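Local coordinates for protein putative hydrolase (Chloroflexus aurantiacus J-10-fl, PDB 3CMN) that is a putative hydrolase, probably a zincin-like metallopeptidase that would cut peptide bonds with a bound zinc ion, though its substrate is not known, at residues I18-A23 and P96-Y101; A42-Q47 and D176-I181; R203-Q208 and F254-A259; M349-I352 and Q357-V360. One frame throughout, in Å; residues are numbered along the deposited sequence.

Contact 1 of 4, residues I18-A23 and P96-Y101; sequences IDWEQA and PIEEMY
The carboxylate of Glu98 meets Ile18 and Trp20 with both of its oxygens, and polar bonds carry most of the contact. The indole NE1 of Trp20 donates to Glu98 OE1 over 3.3 Å, and the bond is fairly straight, at 162°. The acceptor lies close to the plane of the indole, at its N-H edge. Seen from Glu98, the donor stands above the carboxylate plane, 38° out of it. The second oxygen faces the backbone: Ile18 N reaches Glu98 OE2 at 3.4 Å in a weak bond. A water adds a bridge, donating both to Ile18 O, at 2.8 Å, and to Glu98 OE2. The Glu98 chain is extended beyond CG (chi2 -171°), which carries the carboxylate across to the other segment.

Within 18-23, Ile18 CG2 lies over one face of the Trp20 ring, toward its rim. Phe94 also meets this ring, and Ile127 of helix 120-135 touches both Ile18 and Trp20.

Capping bonds fix the start of helix 20-31. Asp19 is the N-cap, and its OD1 accepts from Glu21 N at 2.9 Å and from Gln22 N at 3.0 Å.

With an alanine at Glu98, the Trp20 N-H and the Ile18 amide would probably lose this acceptor, and the water one of its two. One carboxylate thus ties helix 95-102 to the chain entering helix 20-31. The partners are neutral N-H groups and a water, so across these segments its negative charge is met by hydrogen bonds and not by an ion pair.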
loop_
_atom_site.group_PDB
_atom_site.type_symbol
_atom_site.label_atom_id
_atom_site.label_comp_id
_atom_site.label_asym_id
_atom_site.label_seq_id
_atom_site.Cartn_x
_atom_site.Cartn_y
_atom_site.Cartn_z
ATOM N N ILE A 18 7.227 5.796 24.875
ATOM C CA ILE A 18 5.911 6.241 24.446
ATOM C C ILE A 18 4.818 5.558 25.230
ATOM O O ILE A 18 4.860 4.348 25.444
ATOM C CB ILE A 18 5.684 5.928 22.957
ATOM C CG1 ILE A 18 6.807 6.548 22.128
ATOM C CG2 ILE A 18 4.312 6.446 22.512
ATOM C CD1 ILE A 18 6.846 6.063 20.708
ATOM N N ASP A 19 3.838 6.336 25.665
ATOM C CA ASP A 19 2.715 5.770 26.393
ATOM C C ASP A 19 1.683 5.355 25.353
ATOM O O ASP A 19 0.885 6.176 24.886
ATOM C CB ASP A 19 2.108 6.805 27.332
ATOM C CG ASP A 19 0.957 6.245 28.129
ATOM O OD1 ASP A 19 0.332 5.273 27.663
ATOM O OD2 ASP A 19 0.669 6.780 29.208
ATOM N N TRP A 20 1.710 4.077 24.996
ATOM C CA TRP A 20 0.807 3.555 23.985
ATOM C C TRP A 20 -0.663 3.477 24.358
ATOM O O TRP A 20 -1.511 3.311 23.490
ATOM C CB TRP A 20 1.308 2.200 23.497
ATOM C CG TRP A 20 2.487 2.366 22.611
ATOM C CD1 TRP A 20 3.797 2.123 22.922
ATOM C CD2 TRP A 20 2.484 2.916 21.289
ATOM N NE1 TRP A 20 4.608 2.496 21.877
ATOM C CE2 TRP A 20 3.827 2.988 20.862
ATOM C CE3 TRP A 20 1.475 3.362 20.426
ATOM C CZ2 TRP A 20 4.189 3.487 19.608
ATOM C CZ3 TRP A 20 1.837 3.859 19.179
ATOM C CH2 TRP A 20 3.183 3.916 18.786
ATOM N N GLU A 21 -0.983 3.600 25.635
ATOM C CA GLU A 21 -2.381 3.558 26.010
ATOM C C GLU A 21 -2.953 4.960 25.915
ATOM O O GLU A 21 -4.156 5.149 25.770
ATOM C CB GLU A 21 -2.544 2.946 27.398
ATOM C CG GLU A 21 -2.912 1.462 27.282
ATOM C CD GLU A 21 -2.588 0.648 28.519
ATOM O OE1 GLU A 21 -3.100 0.975 29.613
ATOM O OE2 GLU A 21 -1.817 -0.329 28.387
ATOM N N GLN A 22 -2.075 5.953 25.977
ATOM C CA GLN A 22 -2.509 7.328 25.821
ATOM C C GLN A 22 -2.705 7.483 24.315
ATOM O O GLN A 22 -3.655 8.119 23.857
ATOM C CB GLN A 22 -1.435 8.306 26.305
ATOM C CG GLN A 22 -1.697 9.716 25.852
ATOM C CD GLN A 22 -3.029 10.233 26.347
ATOM O OE1 GLN A 22 -3.198 10.479 27.542
ATOM N NE2 GLN A 22 -3.989 10.391 25.432
ATOM N N ALA A 23 -1.790 6.881 23.561
ATOM C CA ALA A 23 -1.835 6.910 22.110
ATOM C C ALA A 23 -3.122 6.252 21.616
ATOM O O ALA A 23 -3.835 6.803 20.776
ATOM C CB ALA A 23 -0.621 6.196 21.539
ATOM N N PRO A 96 12.428 -0.143 17.026
ATOM C CA PRO A 96 13.833 0.230 16.823
ATOM C C PRO A 96 14.210 1.512 17.564
ATOM O O PRO A 96 15.378 1.730 17.893
ATOM C CB PRO A 96 13.930 0.397 15.304
ATOM C CG PRO A 96 12.918 -0.584 14.798
ATOM C CD PRO A 96 11.752 -0.356 15.733
ATOM N N ILE A 97 13.221 2.363 17.816
ATOM C CA ILE A 97 13.461 3.626 18.505
ATOM C C ILE A 97 13.312 3.480 20.016
ATOM O O ILE A 97 14.034 4.118 20.779
ATOM C CB ILE A 97 12.484 4.731 18.009
ATOM C CG1 ILE A 97 12.739 5.047 16.530
ATOM C CG2 ILE A 97 12.646 5.991 18.851
ATOM C CD1 ILE A 97 14.155 5.530 16.227
ATOM N N GLU A 98 12.388 2.630 20.450
ATOM C CA GLU A 98 12.162 2.444 21.870
ATOM C C GLU A 98 13.233 1.615 22.562
ATOM O O GLU A 98 13.455 1.769 23.767
ATOM C CB GLU A 98 10.779 1.839 22.097
ATOM C CG GLU A 98 9.669 2.870 21.957
ATOM C CD GLU A 98 8.320 2.346 22.382
ATOM O OE1 GLU A 98 7.723 1.567 21.617
ATOM O OE2 GLU A 98 7.861 2.710 23.484
ATOM N N GLU A 99 13.891 0.740 21.807
ATOM C CA GLU A 99 14.963 -0.095 22.344
ATOM C C GLU A 99 16.196 0.795 22.428
ATOM O O GLU A 99 16.832 0.931 23.475
ATOM C CB GLU A 99 15.255 -1.261 21.402
ATOM C CG GLU A 99 14.128 -2.265 21.286
ATOM C CD GLU A 99 14.467 -3.396 20.334
ATOM O OE1 GLU A 99 15.659 -3.538 19.982
ATOM O OE2 GLU A 99 13.552 -4.149 19.948
ATOM N N MET A 100 16.511 1.396 21.290
ATOM C CA MET A 100 17.635 2.298 21.141
ATOM C C MET A 100 17.558 3.428 22.166
ATOM O O MET A 100 18.554 4.095 22.443
ATOM C CB MET A 100 17.593 2.861 19.725
ATOM C CG MET A 100 18.636 3.883 19.369
ATOM S SD MET A 100 18.258 4.476 17.719
ATOM C CE MET A 100 18.415 2.947 16.785
ATOM N N TYR A 101 16.370 3.643 22.718
ATOM C CA TYR A 101 16.172 4.692 23.703
ATOM C C TYR A 101 16.677 4.222 25.062
ATOM O O TYR A 101 17.247 5.003 25.827
ATOM C CB TYR A 101 14.689 5.048 23.803
ATOM C CG TYR A 101 14.396 6.026 24.916
ATOM C CD1 TYR A 101 15.021 7.271 24.955
ATOM C CD2 TYR A 101 13.506 5.702 25.938
ATOM C CE1 TYR A 101 14.769 8.174 25.989
ATOM C CE2 TYR A 101 13.246 6.602 26.981
ATOM C CZ TYR A 101 13.879 7.837 26.998
ATOM O OH TYR A 101 13.612 8.738 28.016
HETATM O O HOH W 1 6.338 2.123 26.209
#

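Contact 2 of 4, residues A42-Q47 and D176-I181; sequences AFRREQ and DFRLWI
Gln47 OE1 accepts from Arg44 NH1 at 2.9 Å and also rests on CD of Arg178, 3.6 Å away. The Arg44 bond is fairly straight, at 159°. It lies in the carbonyl plane, on a lone pair, and in the plane of the guanidinium. This bond helps fix the turn of the Arg44 guanidinium, which lies flat on Arg178. The two guanidinium groups stack with centres 3.9 Å apart and planes about 10° from parallel. Arg44 NH1 stands over Arg178 NE at 3.4 Å. Both are donors, so no bond joins them. The opposite face of Arg44 carries Phe43 CE1. The Arg44 chain bends at chi2 (-58°), while Arg178 runs extended from CG to NE, and the two side chains cross at about a right angle.

Nearby acids probably offset the paired positive charges: Glu160 makes a salt bridge to Arg178 NH2, and Asp174 makes one to Arg44 NH2 and also accepts from Gln47 NE2.

The contact joins the early part of helix 41-63 to the early part of helix 174-193. Helix 160-169 flanks it, touching Arg178 through Ala164, and strand 73-76 is reached by Arg45, through Ile74 and Val76.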
loop_
_atom_site.group_PDB
_atom_site.type_symbol
_atom_site.label_atom_id
_atom_site.label_comp_id
_atom_site.label_asym_id
_atom_site.label_seq_id
_atom_site.Cartn_x
_atom_site.Cartn_y
_atom_site.Cartn_z
ATOM N N ALA A 42 -23.721 -6.794 6.358
ATOM C CA ALA A 42 -24.095 -8.027 5.671
ATOM C C ALA A 42 -24.009 -7.971 4.143
ATOM O O ALA A 42 -23.295 -8.773 3.542
ATOM C CB ALA A 42 -25.482 -8.454 6.096
ATOM N N PHE A 43 -24.711 -7.051 3.488
ATOM C CA PHE A 43 -24.595 -7.062 2.037
ATOM C C PHE A 43 -23.263 -6.515 1.526
ATOM O O PHE A 43 -22.851 -6.830 0.412
ATOM C CB PHE A 43 -25.827 -6.416 1.344
ATOM C CG PHE A 43 -25.876 -4.903 1.349
ATOM C CD1 PHE A 43 -24.848 -4.139 0.801
ATOM C CD2 PHE A 43 -27.034 -4.248 1.769
ATOM C CE1 PHE A 43 -24.967 -2.751 0.662
ATOM C CE2 PHE A 43 -27.173 -2.853 1.635
ATOM C CZ PHE A 43 -26.134 -2.101 1.078
ATOM N N ARG A 44 -22.573 -5.724 2.342
ATOM C CA ARG A 44 -21.270 -5.212 1.923
ATOM C C ARG A 44 -20.270 -6.388 1.912
ATOM O O ARG A 44 -19.426 -6.482 1.024
ATOM C CB ARG A 44 -20.788 -4.089 2.855
ATOM C CG ARG A 44 -21.490 -2.737 2.652
ATOM C CD ARG A 44 -21.360 -2.192 1.221
ATOM N NE ARG A 44 -22.050 -0.903 1.083
ATOM C CZ ARG A 44 -22.302 -0.281 -0.068
ATOM N NH1 ARG A 44 -21.936 -0.807 -1.229
ATOM N NH2 ARG A 44 -22.913 0.887 -0.050
ATOM N N ARG A 45 -20.388 -7.290 2.883
ATOM C CA ARG A 45 -19.522 -8.464 2.940
ATOM C C ARG A 45 -19.767 -9.290 1.679
ATOM O O ARG A 45 -18.834 -9.842 1.103
ATOM C CB ARG A 45 -19.838 -9.335 4.163
ATOM C CG ARG A 45 -19.827 -8.623 5.497
ATOM C CD ARG A 45 -19.937 -9.603 6.674
ATOM N NE ARG A 45 -18.615 -10.068 7.089
ATOM C CZ ARG A 45 -17.880 -10.940 6.409
ATOM N NH1 ARG A 45 -18.339 -11.462 5.285
ATOM N NH2 ARG A 45 -16.666 -11.254 6.829
ATOM N N GLU A 46 -21.034 -9.390 1.269
ATOM C CA GLU A 46 -21.412 -10.132 0.061
ATOM C C GLU A 46 -20.710 -9.534 -1.139
ATOM O O GLU A 46 -20.063 -10.227 -1.917
ATOM C CB GLU A 46 -22.920 -10.036 -0.204
ATOM C CG GLU A 46 -23.840 -10.779 0.758
ATOM C CD GLU A 46 -23.954 -12.258 0.443
ATOM O OE1 GLU A 46 -24.880 -12.907 0.973
ATOM O OE2 GLU A 46 -23.121 -12.777 -0.330
ATOM N N GLN A 47 -20.858 -8.226 -1.282
ATOM C CA GLN A 47 -20.283 -7.491 -2.396
ATOM C C GLN A 47 -18.786 -7.724 -2.505
ATOM O O GLN A 47 -18.302 -8.188 -3.538
ATOM C CB GLN A 47 -20.595 -6.006 -2.232
ATOM C CG GLN A 47 -20.244 -5.121 -3.409
ATOM C CD GLN A 47 -20.539 -3.669 -3.117
ATOM O OE1 GLN A 47 -20.734 -3.289 -1.956
ATOM N NE2 GLN A 47 -20.565 -2.841 -4.158
ATOM N N ASP A 176 -18.777 0.338 -9.202
ATOM C CA ASP A 176 -17.501 0.525 -9.881
ATOM C C ASP A 176 -16.334 0.917 -8.984
ATOM O O ASP A 176 -15.225 0.383 -9.126
ATOM C CB ASP A 176 -17.669 1.536 -11.014
ATOM C CG ASP A 176 -18.417 0.955 -12.198
ATOM O OD1 ASP A 176 -19.195 -0.006 -12.008
ATOM O OD2 ASP A 176 -18.236 1.462 -13.320
ATOM N N PHE A 177 -16.572 1.846 -8.063
ATOM C CA PHE A 177 -15.510 2.273 -7.169
ATOM C C PHE A 177 -15.049 1.152 -6.237
ATOM O O PHE A 177 -13.855 0.977 -6.014
ATOM C CB PHE A 177 -15.945 3.473 -6.344
ATOM C CG PHE A 177 -14.863 4.014 -5.462
ATOM C CD1 PHE A 177 -13.587 4.273 -5.975
ATOM C CD2 PHE A 177 -15.113 4.274 -4.124
ATOM C CE1 PHE A 177 -12.574 4.787 -5.163
ATOM C CE2 PHE A 177 -14.113 4.787 -3.298
ATOM C CZ PHE A 177 -12.835 5.044 -3.824
ATOM N N ARG A 178 -15.989 0.381 -5.704
ATOM C CA ARG A 178 -15.623 -0.703 -4.808
ATOM C C ARG A 178 -14.951 -1.871 -5.521
ATOM O O ARG A 178 -14.195 -2.615 -4.906
ATOM C CB ARG A 178 -16.845 -1.158 -4.006
ATOM C CG ARG A 178 -17.218 -0.145 -2.952
ATOM C CD ARG A 178 -18.462 -0.537 -2.217
ATOM N NE ARG A 178 -18.804 0.464 -1.214
ATOM C CZ ARG A 178 -19.231 1.687 -1.493
ATOM N NH1 ARG A 178 -19.377 2.075 -2.753
ATOM N NH2 ARG A 178 -19.514 2.521 -0.503
ATOM N N LEU A 179 -15.229 -2.038 -6.809
ATOM C CA LEU A 179 -14.575 -3.094 -7.566
ATOM C C LEU A 179 -13.177 -2.571 -7.866
ATOM O O LEU A 179 -12.209 -3.322 -7.868
ATOM C CB LEU A 179 -15.303 -3.405 -8.880
ATOM C CG LEU A 179 -14.558 -4.408 -9.783
ATOM C CD1 LEU A 179 -14.362 -5.729 -9.023
ATOM C CD2 LEU A 179 -15.329 -4.637 -11.082
ATOM N N TRP A 180 -13.088 -1.269 -8.103
ATOM C CA TRP A 180 -11.820 -0.620 -8.385
ATOM C C TRP A 180 -10.905 -0.819 -7.173
ATOM O O TRP A 180 -9.733 -1.165 -7.314
ATOM C CB TRP A 180 -12.036 0.876 -8.628
ATOM C CG TRP A 180 -10.763 1.638 -8.877
ATOM C CD1 TRP A 180 -10.121 1.789 -10.071
ATOM C CD2 TRP A 180 -9.961 2.329 -7.903
ATOM N NE1 TRP A 180 -8.975 2.531 -9.904
ATOM C CE2 TRP A 180 -8.851 2.875 -8.585
ATOM C CE3 TRP A 180 -10.074 2.537 -6.519
ATOM C CZ2 TRP A 180 -7.855 3.617 -7.934
ATOM C CZ3 TRP A 180 -9.081 3.276 -5.872
ATOM C CH2 TRP A 180 -7.988 3.806 -6.583
ATOM N N ILE A 181 -11.465 -0.605 -5.989
ATOM C CA ILE A 181 -10.747 -0.748 -4.732
ATOM C C ILE A 181 -10.328 -2.181 -4.466
ATOM O O ILE A 181 -9.221 -2.442 -4.004
ATOM C CB ILE A 181 -11.612 -0.231 -3.564
ATOM C CG1 ILE A 181 -11.560 1.298 -3.559
ATOM C CG2 ILE A 181 -11.128 -0.796 -2.237
ATOM C CD1 ILE A 181 -12.497 1.929 -2.586
#

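Contact 3 of 4, residues R203-Q208 and F254-A259; sequences RELLEQ and FDRIQA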
loop_
_atom_site.group_PDB
_atom_site.type_symbol
_atom_site.label_atom_id
_atom_site.label_comp_id
_atom_site.label_asym_id
_atom_site.label_seq_id
_atom_site.Cartn_x
_atom_site.Cartn_y
_atom_site.Cartn_z
ATOM N N ARG A 203 11.910 -6.270 4.834
ATOM C CA ARG A 203 12.324 -6.326 6.226
ATOM C C ARG A 203 13.832 -6.106 6.303
ATOM O O ARG A 203 14.322 -5.510 7.254
ATOM C CB ARG A 203 11.942 -7.660 6.871
ATOM C CG ARG A 203 10.602 -7.616 7.571
ATOM C CD ARG A 203 10.340 -8.882 8.389
ATOM N NE ARG A 203 9.848 -9.995 7.581
ATOM C CZ ARG A 203 8.618 -10.061 7.075
ATOM N NH1 ARG A 203 7.739 -9.080 7.297
ATOM N NH2 ARG A 203 8.262 -11.097 6.326
ATOM N N GLU A 204 14.562 -6.580 5.295
ATOM C CA GLU A 204 16.012 -6.403 5.258
ATOM C C GLU A 204 16.341 -4.916 5.224
ATOM O O GLU A 204 17.141 -4.435 6.021
ATOM C CB GLU A 204 16.622 -7.065 4.017
ATOM C CG GLU A 204 16.627 -8.583 4.026
ATOM C CD GLU A 204 17.074 -9.171 2.692
ATOM O OE1 GLU A 204 18.209 -8.891 2.254
ATOM O OE2 GLU A 204 16.287 -9.913 2.073
ATOM N N LEU A 205 15.719 -4.199 4.292
ATOM C CA LEU A 205 15.949 -2.764 4.128
ATOM C C LEU A 205 15.679 -1.968 5.393
ATOM O O LEU A 205 16.344 -0.971 5.662
ATOM C CB LEU A 205 15.070 -2.199 3.007
ATOM C CG LEU A 205 15.200 -2.773 1.600
ATOM C CD1 LEU A 205 14.365 -1.944 0.627
ATOM C CD2 LEU A 205 16.656 -2.754 1.188
ATOM N N LEU A 206 14.684 -2.399 6.157
ATOM C CA LEU A 206 14.332 -1.708 7.388
ATOM C C LEU A 206 15.432 -1.908 8.412
ATOM O O LEU A 206 15.881 -0.949 9.040
ATOM C CB LEU A 206 13.009 -2.231 7.926
ATOM C CG LEU A 206 11.813 -1.992 7.004
ATOM C CD1 LEU A 206 10.592 -2.671 7.588
ATOM C CD2 LEU A 206 11.582 -0.490 6.826
ATOM N N GLU A 207 15.869 -3.154 8.573
ATOM C CA GLU A 207 16.946 -3.457 9.511
ATOM C C GLU A 207 18.162 -2.610 9.155
ATOM O O GLU A 207 18.779 -2.003 10.020
ATOM C CB GLU A 207 17.323 -4.937 9.444
ATOM C CG GLU A 207 16.207 -5.904 9.813
ATOM C CD GLU A 207 15.867 -5.877 11.289
ATOM O OE1 GLU A 207 16.519 -5.114 12.038
ATOM O OE2 GLU A 207 14.952 -6.621 11.704
ATOM N N GLN A 208 18.491 -2.573 7.868
ATOM C CA GLN A 208 19.629 -1.808 7.378
ATOM C C GLN A 208 19.578 -0.367 7.905
ATOM O O GLN A 208 20.454 0.051 8.673
ATOM C CB GLN A 208 19.627 -1.810 5.848
ATOM C CG GLN A 208 20.810 -1.110 5.207
ATOM C CD GLN A 208 22.026 -2.013 5.049
ATOM O OE1 GLN A 208 22.024 -2.944 4.239
ATOM N NE2 GLN A 208 23.072 -1.737 5.824
ATOM N N PHE A 254 17.496 4.402 1.664
ATOM C CA PHE A 254 16.317 5.163 1.276
ATOM C C PHE A 254 16.034 4.986 -0.205
ATOM O O PHE A 254 14.897 4.740 -0.606
ATOM C CB PHE A 254 16.503 6.659 1.578
ATOM C CG PHE A 254 16.578 6.989 3.052
ATOM C CD1 PHE A 254 16.327 6.020 4.018
ATOM C CD2 PHE A 254 16.906 8.279 3.466
ATOM C CE1 PHE A 254 16.400 6.325 5.372
ATOM C CE2 PHE A 254 16.984 8.599 4.820
ATOM C CZ PHE A 254 16.730 7.618 5.777
ATOM N N ASP A 255 17.085 5.098 -1.006
ATOM C CA ASP A 255 16.985 4.973 -2.454
ATOM C C ASP A 255 16.287 3.668 -2.827
ATOM O O ASP A 255 15.405 3.651 -3.681
ATOM C CB ASP A 255 18.388 5.014 -3.058
ATOM C CG ASP A 255 18.386 5.441 -4.511
ATOM O OD1 ASP A 255 17.572 4.904 -5.302
ATOM O OD2 ASP A 255 19.210 6.314 -4.864
ATOM N N ARG A 256 16.689 2.583 -2.171
ATOM C CA ARG A 256 16.114 1.261 -2.405
ATOM C C ARG A 256 14.651 1.167 -1.953
ATOM O O ARG A 256 13.794 0.691 -2.694
ATOM C CB ARG A 256 16.934 0.187 -1.677
ATOM C CG ARG A 256 18.233 -0.201 -2.374
ATOM C CD ARG A 256 18.923 -1.323 -1.612
ATOM N NE ARG A 256 20.177 -1.759 -2.226
ATOM C CZ ARG A 256 20.285 -2.727 -3.134
ATOM N NH1 ARG A 256 19.209 -3.387 -3.557
ATOM N NH2 ARG A 256 21.479 -3.044 -3.615
ATOM N N ILE A 257 14.374 1.609 -0.732
ATOM C CA ILE A 257 13.017 1.579 -0.195
ATOM C C ILE A 257 12.127 2.403 -1.119
ATOM O O ILE A 257 11.012 1.992 -1.461
ATOM C CB ILE A 257 12.963 2.178 1.232
ATOM C CG1 ILE A 257 13.748 1.285 2.191
ATOM C CG2 ILE A 257 11.504 2.322 1.694
ATOM C CD1 ILE A 257 13.960 1.885 3.567
ATOM N N GLN A 258 12.638 3.560 -1.529
ATOM C CA GLN A 258 11.911 4.440 -2.421
ATOM C C GLN A 258 11.650 3.783 -3.772
ATOM O O GLN A 258 10.533 3.850 -4.284
ATOM C CB GLN A 258 12.681 5.745 -2.604
ATOM C CG GLN A 258 12.568 6.677 -1.410
ATOM C CD GLN A 258 13.513 7.859 -1.496
ATOM O OE1 GLN A 258 13.770 8.383 -2.581
ATOM N NE2 GLN A 258 14.021 8.297 -0.346
ATOM N N ALA A 259 12.664 3.141 -4.349
ATOM C CA ALA A 259 12.485 2.490 -5.642
ATOM C C ALA A 259 11.519 1.304 -5.556
ATOM O O ALA A 259 10.770 1.049 -6.484
ATOM C CB ALA A 259 13.839 2.050 -6.204
#
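Leu205 CG and Ile257 CG1 both lie anti to the carbonyl carbon of their own residue, with chi1 -59° for Leu205 and -66° for Ile257. These settings bring the two side chains past each other in opposite directions. Leu205 CD1 touches Ile257 CG1 at 3.6 Å, and Leu205 CB lies 3.8 Å from the same Ile257 CG1. The other methyl, Leu205 CD2, turns to the aliphatic part of Arg256 and meets Arg256 CD at 3.9 Å. The extended Arg256 chain crosses Leu205 at about a right angle. One leucine therefore packs on two successive residues of the partner helix, and no hydrogen bond joins the segments. Arg256 sends its polar end past the leucine, where its NH1 bonds to Tyr201 OH. A glycine in place of Leu205 would probably open a gap beside Ile257 CG1 and leave the Arg256 CD methylene without this leucine partner.

The backbones come close here, with CA atoms of Leu205 and Ile257 6.8 Å apart. The contact packs helix 197-210 against the early part of the long helix 248-279. Leu310 and Leu312, in a loop, also touch Ile257, and Leu312 meets Phe254 of the same helix.

Contact 4 of 4, residues M349-I352 and Q357-V360; sequences MDEI and QWIV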
loop_
_atom_site.group_PDB
_atom_site.type_symbol
_atom_site.label_atom_id
_atom_site.label_comp_id
_atom_site.label_asym_id
_atom_site.label_seq_id
_atom_site.Cartn_x
_atom_site.Cartn_y
_atom_site.Cartn_z
ATOM N N MET A 349 16.237 4.273 -8.480
ATOM C CA MET A 349 15.379 5.424 -8.717
ATOM C C MET A 349 15.756 5.996 -10.080
ATOM O O MET A 349 14.905 6.478 -10.825
ATOM C CB MET A 349 15.546 6.473 -7.611
ATOM C CG MET A 349 14.617 6.246 -6.420
ATOM S SD MET A 349 12.870 6.108 -6.901
ATOM C CE MET A 349 12.666 7.627 -7.753
ATOM N N ASP A 350 17.039 5.911 -10.409
ATOM C CA ASP A 350 17.541 6.383 -11.696
ATOM C C ASP A 350 16.904 5.613 -12.845
ATOM O O ASP A 350 16.382 6.210 -13.788
ATOM C CB ASP A 350 19.056 6.218 -11.770
ATOM C CG ASP A 350 19.796 7.444 -11.287
ATOM O OD1 ASP A 350 19.555 8.538 -11.847
ATOM O OD2 ASP A 350 20.613 7.321 -10.351
ATOM N N GLU A 351 16.945 4.283 -12.764
ATOM C CA GLU A 351 16.364 3.441 -13.806
ATOM C C GLU A 351 14.872 3.726 -13.945
ATOM O O GLU A 351 14.315 3.623 -15.034
ATOM C CB GLU A 351 16.625 1.964 -13.491
ATOM C CG GLU A 351 18.108 1.616 -13.573
ATOM C CD GLU A 351 18.437 0.214 -13.092
ATOM O OE1 GLU A 351 18.145 -0.101 -11.916
ATOM O OE2 GLU A 351 18.996 -0.576 -13.886
ATOM N N ILE A 352 14.224 4.094 -12.845
ATOM C CA ILE A 352 12.808 4.419 -12.886
ATOM C C ILE A 352 12.625 5.696 -13.705
ATOM O O ILE A 352 11.617 5.866 -14.396
ATOM C CB ILE A 352 12.237 4.599 -11.447
ATOM C CG1 ILE A 352 11.685 3.262 -10.957
ATOM C CG2 ILE A 352 11.148 5.671 -11.411
ATOM C CD1 ILE A 352 11.217 3.278 -9.525
ATOM N N GLN A 357 17.901 2.234 -19.178
ATOM C CA GLN A 357 19.017 1.704 -18.393
ATOM C C GLN A 357 18.658 0.327 -17.845
ATOM O O GLN A 357 19.466 -0.600 -17.865
ATOM C CB GLN A 357 19.333 2.639 -17.217
ATOM C CG GLN A 357 20.780 3.113 -17.149
ATOM C CD GLN A 357 21.103 3.845 -15.849
ATOM O OE1 GLN A 357 21.144 3.242 -14.773
ATOM N NE2 GLN A 357 21.327 5.151 -15.947
ATOM N N TRP A 358 17.432 0.204 -17.349
ATOM C CA TRP A 358 16.967 -1.048 -16.774
ATOM C C TRP A 358 16.815 -2.149 -17.820
ATOM O O TRP A 358 17.187 -3.303 -17.578
ATOM C CB TRP A 358 15.624 -0.832 -16.074
ATOM C CG TRP A 358 15.131 -2.047 -15.357
ATOM C CD1 TRP A 358 15.469 -2.449 -14.095
ATOM C CD2 TRP A 358 14.194 -3.017 -15.853
ATOM N NE1 TRP A 358 14.794 -3.604 -13.772
ATOM C CE2 TRP A 358 14.005 -3.975 -14.831
ATOM C CE3 TRP A 358 13.496 -3.168 -17.060
ATOM C CZ2 TRP A 358 13.146 -5.064 -14.976
ATOM C CZ3 TRP A 358 12.639 -4.254 -17.207
ATOM C CH2 TRP A 358 12.471 -5.192 -16.168
ATOM N N ILE A 359 16.256 -1.795 -18.975
ATOM C CA ILE A 359 16.048 -2.766 -20.041
ATOM C C ILE A 359 17.391 -3.335 -20.479
ATOM O O ILE A 359 17.534 -4.544 -20.663
ATOM C CB ILE A 359 15.283 -2.123 -21.232
ATOM C CG1 ILE A 359 13.879 -1.723 -20.761
ATOM C CG2 ILE A 359 15.183 -3.097 -22.411
ATOM C CD1 ILE A 359 12.987 -1.153 -21.846
ATOM N N VAL A 360 18.384 -2.462 -20.599
ATOM C CA VAL A 360 19.717 -2.883 -20.985
ATOM C C VAL A 360 20.304 -3.813 -19.919
ATOM O O VAL A 360 20.777 -4.910 -20.230
ATOM C CB VAL A 360 20.639 -1.658 -21.176
ATOM C CG1 VAL A 360 22.062 -2.099 -21.433
ATOM C CG2 VAL A 360 20.142 -0.823 -22.332
#
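Two short helical segments close in sequence lie near each other here, with the CA atoms of Glu351 and Trp358 5.4 Å apart. Glu351 supplies the side chain that meets both partners. Its carbon chain makes the first contacts. Glu351 CB lies 3.9 Å from Trp358 CB, and Glu351 CG lies 3.6 Å from Gln357 OE1. Gln357 is extended beyond CG and crosses Glu351 at about a right angle. Carboxylate and amide planes are 39° apart, and no hydrogen bond joins the two groups.

The carboxylate of Glu351 continues alongside the backbone of Trp358. Glu351 OE2 comes to 3.6 Å from Trp358 CA and 4.0 Å from Trp358 CD1. The oxygen approaches the indole obliquely, with the carboxylate and ring planes 67° apart. Trp358 has CG anti to its backbone nitrogen (chi1 -175°), and the ring leads off to meet Phe323 edge-to-face.

The polar groups of Glu351 and Trp358 find partners beyond the two segments. Glu351 OE2 makes a salt bridge with Arg361 NE, one turn after Trp358, and Glu351 OE1 accepts from Ser348 N. Trp358 NE1 donates to Asn345 O. The buried carboxylate thus has a partner at each oxygen, and the Arg361 charge would probably favour its ionised form.

The arrangement is one of two short consecutive helices, 349-353 and 355-363, packed across the tight turn that joins them, near the C-terminal end of the chain. The salt bridge links the two helices, and the tryptophan packs on Pro347 and Val339.

Overall arrangement
Contacts 1 and 2 alternate along the chain: 18-23, 42-47, 96-101, then 176-181. Contacts 3 and 4 follow in series. Contacts 1 and 2 are far apart, with centres 37 Å from each other, although helices 20-31 and 41-63 are consecutive. Contact 2 lies across the chain's centre from contacts 3 and 4. Those two touch: Met349 SD packs on Ala259 CA at 3.8 Å, so helix 248-279 takes part in both neighbourhoods. Helix 174-193 of contact 2 also carries an HExxH pattern (His184, Glu185, His188), consistent with a zinc site as in zincins, but no metal is bound to it here. Contacts 1 to 3 join helices distant in sequence; contact 4 packs two consecutive helices.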